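Local coordinates for protein monooxygenase (Agrobacterium tumefaciens, PDB 2I7G) that probably catalyses flavin-dependent monooxygenation, using a TIM-barrel fold of the luciferase-like monooxygenase type, at residues E148-L160 / V170-G182. Sequence-based numbering, arbitrary orientation.
Sequences EDYDVLFAEKLDL and VTWSGTKHPAING
E156 meets the turn at T175 and K176 with its whole carboxylate, a compact case of a helix side chain holding a loop through backbone N-H groups. Its chain runs extended beyond CG (chi2 -165°), which carries the acid across to the loop. There E156 OE1 accepts from K176 N at 2.9 Å and, weakly, from T175 N, while E156 OE2 takes the T175 OG1 hydroxyl at 2.7 Å; both main bonds arrive on syn sides, tilted out of the carboxylate plane. With both oxygens engaged, the group has little liberty to rotate. Further along the helix, D159 OD2 receives W172 NE1 at 2.9 Å, close to the indole plane, and thereby fixes the ring edge against the helix. L160 touches two rings with different atoms: CB lies over the five-membered ring of W172, 3.9 Å from the centroid, and CD2 over one face of H177, with L160 CD1 reaching I180 CD1 at 3.8 Å. These contacts pack a beta-hairpin against the helix, beside the parallel barrel of this TIM-barrel protein: strand 170-172 runs nearly antiparallel to helix 150-160, and its partner 180-181 returns the other way after a long loop. H177 is oriented by ND1 donating to P178 O and by a hydrogen bond of NE2 with D108 OD1. Toward the helix start, K176 bends at chi2 (-55°), passing V152 CG1 and L153 CD2 before K176 NZ forms a long salt bridge, 3.6 Å, to D149 OD2.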
loop_
_atom_site.group_PDB
_atom_site.type_symbol
_atom_site.label_atom_id
_atom_site.label_comp_id
_atom_site.label_asym_id
_atom_site.label_seq_id
_atom_site.Cartn_x
_atom_site.Cartn_y
_atom_site.Cartn_z
ATOM N N GLU B 148 20.686 -16.306 -9.850
ATOM C CA GLU B 148 21.476 -15.967 -11.034
ATOM C C GLU B 148 20.792 -14.916 -11.900
ATOM O O GLU B 148 21.456 -14.154 -12.603
ATOM C CB GLU B 148 21.769 -17.223 -11.871
ATOM C CG GLU B 148 22.210 -18.436 -11.051
ATOM C CD GLU B 148 21.034 -19.281 -10.582
ATOM O OE1 GLU B 148 20.381 -19.924 -11.436
ATOM O OE2 GLU B 148 20.772 -19.308 -9.362
ATOM N N ASP B 149 19.466 -14.861 -11.827
ATOM C CA ASP B 149 18.696 -13.999 -12.698
ATOM C C ASP B 149 18.614 -12.548 -12.217
ATOM O O ASP B 149 17.978 -11.737 -12.883
ATOM C CB ASP B 149 17.297 -14.565 -12.902
ATOM C CG ASP B 149 17.303 -15.825 -13.761
ATOM O OD1 ASP B 149 18.341 -16.153 -14.400
ATOM O OD2 ASP B 149 16.262 -16.486 -13.801
ATOM N N TYR B 150 19.271 -12.233 -11.103
ATOM C CA TYR B 150 19.180 -10.890 -10.519
ATOM C C TYR B 150 19.419 -9.755 -11.567
ATOM O O TYR B 150 18.615 -8.827 -11.710
ATOM C CB TYR B 150 20.114 -10.726 -9.288
ATOM C CG TYR B 150 19.956 -9.320 -8.760
ATOM C CD1 TYR B 150 18.933 -9.022 -7.875
ATOM C CD2 TYR B 150 20.722 -8.269 -9.268
ATOM C CE1 TYR B 150 18.700 -7.742 -7.432
ATOM C CE2 TYR B 150 20.494 -6.958 -8.838
ATOM C CZ TYR B 150 19.478 -6.714 -7.906
ATOM O OH TYR B 150 19.184 -5.457 -7.468
ATOM N N ASP B 151 20.536 -9.834 -12.287
ATOM C CA ASP B 151 20.954 -8.730 -13.161
ATOM C C ASP B 151 19.919 -8.443 -14.264
ATOM O O ASP B 151 19.581 -7.282 -14.511
ATOM C CB ASP B 151 22.321 -9.024 -13.799
ATOM C CG ASP B 151 23.486 -8.877 -12.822
ATOM O OD1 ASP B 151 23.309 -8.464 -11.677
ATOM O OD2 ASP B 151 24.627 -9.189 -13.240
ATOM N N VAL B 152 19.428 -9.491 -14.923
ATOM C CA VAL B 152 18.430 -9.314 -16.004
ATOM C C VAL B 152 17.094 -8.888 -15.398
ATOM O O VAL B 152 16.408 -8.035 -15.960
ATOM C CB VAL B 152 18.266 -10.566 -16.901
ATOM C CG1 VAL B 152 17.223 -10.309 -17.975
ATOM C CG2 VAL B 152 19.596 -10.891 -17.566
ATOM N N LEU B 153 16.735 -9.457 -14.245
ATOM C CA LEU B 153 15.483 -9.037 -13.568
ATOM C C LEU B 153 15.530 -7.547 -13.231
ATOM O O LEU B 153 14.564 -6.820 -13.451
ATOM C CB LEU B 153 15.230 -9.819 -12.285
ATOM C CG LEU B 153 14.777 -11.273 -12.454
ATOM C CD1 LEU B 153 15.022 -11.992 -11.144
ATOM C CD2 LEU B 153 13.299 -11.336 -12.864
ATOM N N PHE B 154 16.663 -7.097 -12.707
ATOM C CA PHE B 154 16.774 -5.702 -12.314
ATOM C C PHE B 154 16.779 -4.805 -13.529
ATOM O O PHE B 154 16.053 -3.818 -13.556
ATOM C CB PHE B 154 18.004 -5.449 -11.456
ATOM C CG PHE B 154 18.024 -4.087 -10.829
ATOM C CD1 PHE B 154 17.158 -3.763 -9.762
ATOM C CD2 PHE B 154 18.874 -3.112 -11.321
ATOM C CE1 PHE B 154 17.197 -2.476 -9.157
ATOM C CE2 PHE B 154 18.915 -1.819 -10.724
ATOM C CZ PHE B 154 18.088 -1.509 -9.659
ATOM N N ALA B 155 17.545 -5.181 -14.547
ATOM C CA ALA B 155 17.649 -4.372 -15.760
ATOM C C ALA B 155 16.283 -4.209 -16.437
ATOM O O ALA B 155 15.878 -3.093 -16.770
ATOM C CB ALA B 155 18.627 -4.995 -16.719
ATOM N N GLU B 156 15.579 -5.316 -16.623
ATOM C CA GLU B 156 14.307 -5.275 -17.370
ATOM C C GLU B 156 13.261 -4.537 -16.541
ATOM O O GLU B 156 12.506 -3.724 -17.048
ATOM C CB GLU B 156 13.810 -6.682 -17.692
ATOM C CG GLU B 156 14.627 -7.349 -18.799
ATOM C CD GLU B 156 13.954 -8.580 -19.375
ATOM O OE1 GLU B 156 12.799 -8.864 -18.990
ATOM O OE2 GLU B 156 14.593 -9.268 -20.217
ATOM N N LYS B 157 13.223 -4.821 -15.245
ATOM C CA LYS B 157 12.151 -4.233 -14.418
ATOM C C LYS B 157 12.362 -2.743 -14.180
ATOM O O LYS B 157 11.412 -1.957 -14.127
ATOM C CB LYS B 157 11.970 -5.010 -13.117
ATOM C CG LYS B 157 11.312 -6.357 -13.386
ATOM C CD LYS B 157 11.276 -7.247 -12.101
ATOM C CE LYS B 157 10.409 -8.466 -12.343
ATOM N NZ LYS B 157 10.190 -9.252 -11.093
ATOM N N LEU B 158 13.624 -2.353 -14.084
ATOM C CA LEU B 158 13.962 -0.941 -14.007
ATOM C C LEU B 158 13.560 -0.320 -15.335
ATOM O O LEU B 158 12.957 0.775 -15.320
ATOM C CB LEU B 158 15.457 -0.731 -13.705
ATOM C CG LEU B 158 15.924 0.723 -13.673
ATOM C CD1 LEU B 158 15.115 1.559 -12.663
ATOM C CD2 LEU B 158 17.393 0.803 -13.301
ATOM N N ASP B 159 13.914 -0.972 -16.497
ATOM C CA ASP B 159 13.530 -0.437 -17.804
ATOM C C ASP B 159 11.992 -0.267 -17.879
ATOM O O ASP B 159 11.480 0.802 -18.259
ATOM C CB ASP B 159 13.998 -1.370 -18.924
ATOM C CG ASP B 159 13.751 -0.797 -20.293
ATOM O OD1 ASP B 159 14.400 0.216 -20.635
ATOM O OD2 ASP B 159 12.949 -1.394 -21.050
ATOM N N LEU B 160 11.246 -1.302 -17.458
ATOM C CA LEU B 160 9.757 -1.115 -17.383
ATOM C C LEU B 160 9.297 0.048 -16.462
ATOM O O LEU B 160 8.498 0.913 -16.856
ATOM C CB LEU B 160 9.075 -2.411 -17.055
ATOM C CG LEU B 160 7.557 -2.357 -16.880
ATOM C CD1 LEU B 160 6.882 -1.741 -18.123
ATOM C CD2 LEU B 160 7.136 -3.813 -16.625
ATOM N N VAL B 170 1.672 2.417 -22.292
ATOM C CA VAL B 170 2.964 1.821 -22.684
ATOM C C VAL B 170 2.847 0.528 -23.469
ATOM O O VAL B 170 1.880 -0.226 -23.323
ATOM C CB VAL B 170 3.900 1.564 -21.474
ATOM C CG1 VAL B 170 4.237 2.869 -20.753
ATOM C CG2 VAL B 170 3.268 0.561 -20.523
ATOM N N THR B 171 3.855 0.302 -24.314
ATOM C CA THR B 171 4.087 -0.964 -24.989
ATOM C C THR B 171 5.508 -1.359 -24.600
ATOM O O THR B 171 6.459 -0.603 -24.834
ATOM C CB THR B 171 3.920 -0.835 -26.529
ATOM O OG1 THR B 171 2.530 -0.612 -26.820
ATOM C CG2 THR B 171 4.401 -2.104 -27.248
ATOM N N TRP B 172 5.647 -2.522 -23.982
ATOM C CA TRP B 172 6.914 -2.956 -23.415
ATOM C C TRP B 172 6.950 -4.465 -23.525
ATOM O O TRP B 172 5.931 -5.119 -23.364
ATOM C CB TRP B 172 7.061 -2.521 -21.934
ATOM C CG TRP B 172 8.383 -2.940 -21.327
ATOM C CD1 TRP B 172 9.538 -2.184 -21.250
ATOM C CD2 TRP B 172 8.715 -4.229 -20.753
ATOM N NE1 TRP B 172 10.533 -2.908 -20.651
ATOM C CE2 TRP B 172 10.072 -4.165 -20.344
ATOM C CE3 TRP B 172 7.999 -5.419 -20.539
ATOM C CZ2 TRP B 172 10.737 -5.258 -19.735
ATOM C CZ3 TRP B 172 8.653 -6.501 -19.930
ATOM C CH2 TRP B 172 10.014 -6.413 -19.539
ATOM N N SER B 173 8.112 -5.020 -23.826
ATOM C CA SER B 173 8.310 -6.474 -23.765
ATOM C C SER B 173 9.747 -6.810 -23.340
ATOM O O SER B 173 10.644 -5.982 -23.458
ATOM C CB SER B 173 7.932 -7.149 -25.100
ATOM O OG SER B 173 8.814 -6.734 -26.118
ATOM N N GLY B 174 9.934 -8.001 -22.790
ATOM C CA GLY B 174 11.253 -8.434 -22.311
ATOM C C GLY B 174 11.273 -9.943 -22.210
ATOM O O GLY B 174 10.498 -10.636 -22.904
ATOM N N THR B 175 12.137 -10.463 -21.351
ATOM C CA THR B 175 12.296 -11.905 -21.209
ATOM C C THR B 175 11.866 -12.424 -19.829
ATOM O O THR B 175 11.626 -13.622 -19.670
ATOM C CB THR B 175 13.764 -12.355 -21.483
ATOM O OG1 THR B 175 14.602 -11.926 -20.407
ATOM C CG2 THR B 175 14.301 -11.764 -22.782
ATOM N N LYS B 176 11.801 -11.535 -18.832
ATOM C CA LYS B 176 11.561 -11.930 -17.438
ATOM C C LYS B 176 10.291 -11.301 -16.856
ATOM O O LYS B 176 10.103 -11.289 -15.628
ATOM C CB LYS B 176 12.761 -11.543 -16.539
ATOM C CG LYS B 176 14.097 -12.168 -16.871
ATOM C CD LYS B 176 14.022 -13.688 -16.918
ATOM C CE LYS B 176 15.375 -14.319 -16.657
ATOM N NZ LYS B 176 15.391 -15.721 -17.160
ATOM N N HIS B 177 9.441 -10.742 -17.718
ATOM C CA HIS B 177 8.202 -10.091 -17.303
ATOM C C HIS B 177 7.238 -10.148 -18.491
ATOM O O HIS B 177 7.667 -10.006 -19.641
ATOM C CB HIS B 177 8.465 -8.632 -16.863
ATOM C CG HIS B 177 7.258 -7.923 -16.292
ATOM N ND1 HIS B 177 6.239 -7.425 -17.079
ATOM C CD2 HIS B 177 6.910 -7.638 -15.011
ATOM C CE1 HIS B 177 5.321 -6.865 -16.311
ATOM N NE2 HIS B 177 5.702 -6.982 -15.051
ATOM N N PRO B 178 5.934 -10.387 -18.232
ATOM C CA PRO B 178 4.998 -10.404 -19.366
ATOM C C PRO B 178 4.967 -9.095 -20.179
ATOM O O PRO B 178 5.239 -8.004 -19.642
ATOM C CB PRO B 178 3.630 -10.678 -18.710
ATOM C CG PRO B 178 3.970 -11.279 -17.374
ATOM C CD PRO B 178 5.267 -10.673 -16.948
ATOM N N ALA B 179 4.627 -9.219 -21.461
ATOM C CA ALA B 179 4.512 -8.075 -22.360
ATOM C C ALA B 179 3.331 -7.180 -21.960
ATOM O O ALA B 179 2.332 -7.643 -21.396
ATOM C CB ALA B 179 4.359 -8.549 -23.803
ATOM N N ILE B 180 3.449 -5.892 -22.243
ATOM C CA ILE B 180 2.304 -4.993 -22.116
ATOM C C ILE B 180 2.078 -4.377 -23.481
ATOM O O ILE B 180 2.973 -3.718 -24.013
ATOM C CB ILE B 180 2.562 -3.869 -21.074
ATOM C CG1 ILE B 180 2.869 -4.499 -19.711
ATOM C CG2 ILE B 180 1.345 -2.960 -20.947
ATOM C CD1 ILE B 180 3.520 -3.479 -18.717
ATOM N N ASN B 181 0.881 -4.585 -24.013
ATOM C CA ASN B 181 0.551 -4.152 -25.361
ATOM C C ASN B 181 -0.388 -2.940 -25.408
ATOM O O ASN B 181 -1.601 -3.082 -25.598
ATOM C CB ASN B 181 0.012 -5.354 -26.150
ATOM C CG ASN B 181 1.005 -6.486 -26.180
ATOM O OD1 ASN B 181 2.136 -6.300 -26.612
ATOM N ND2 ASN B 181 0.605 -7.657 -25.687
ATOM N N GLY B 182 0.185 -1.751 -25.229
ATOM C CA GLY B 182 -0.578 -0.497 -25.424
ATOM C C GLY B 182 -1.625 -0.318 -24.341
ATOM O O GLY B 182 -2.775 -0.014 -24.636
HETATM O O HOH W 1 8.808 -11.061 -13.432
#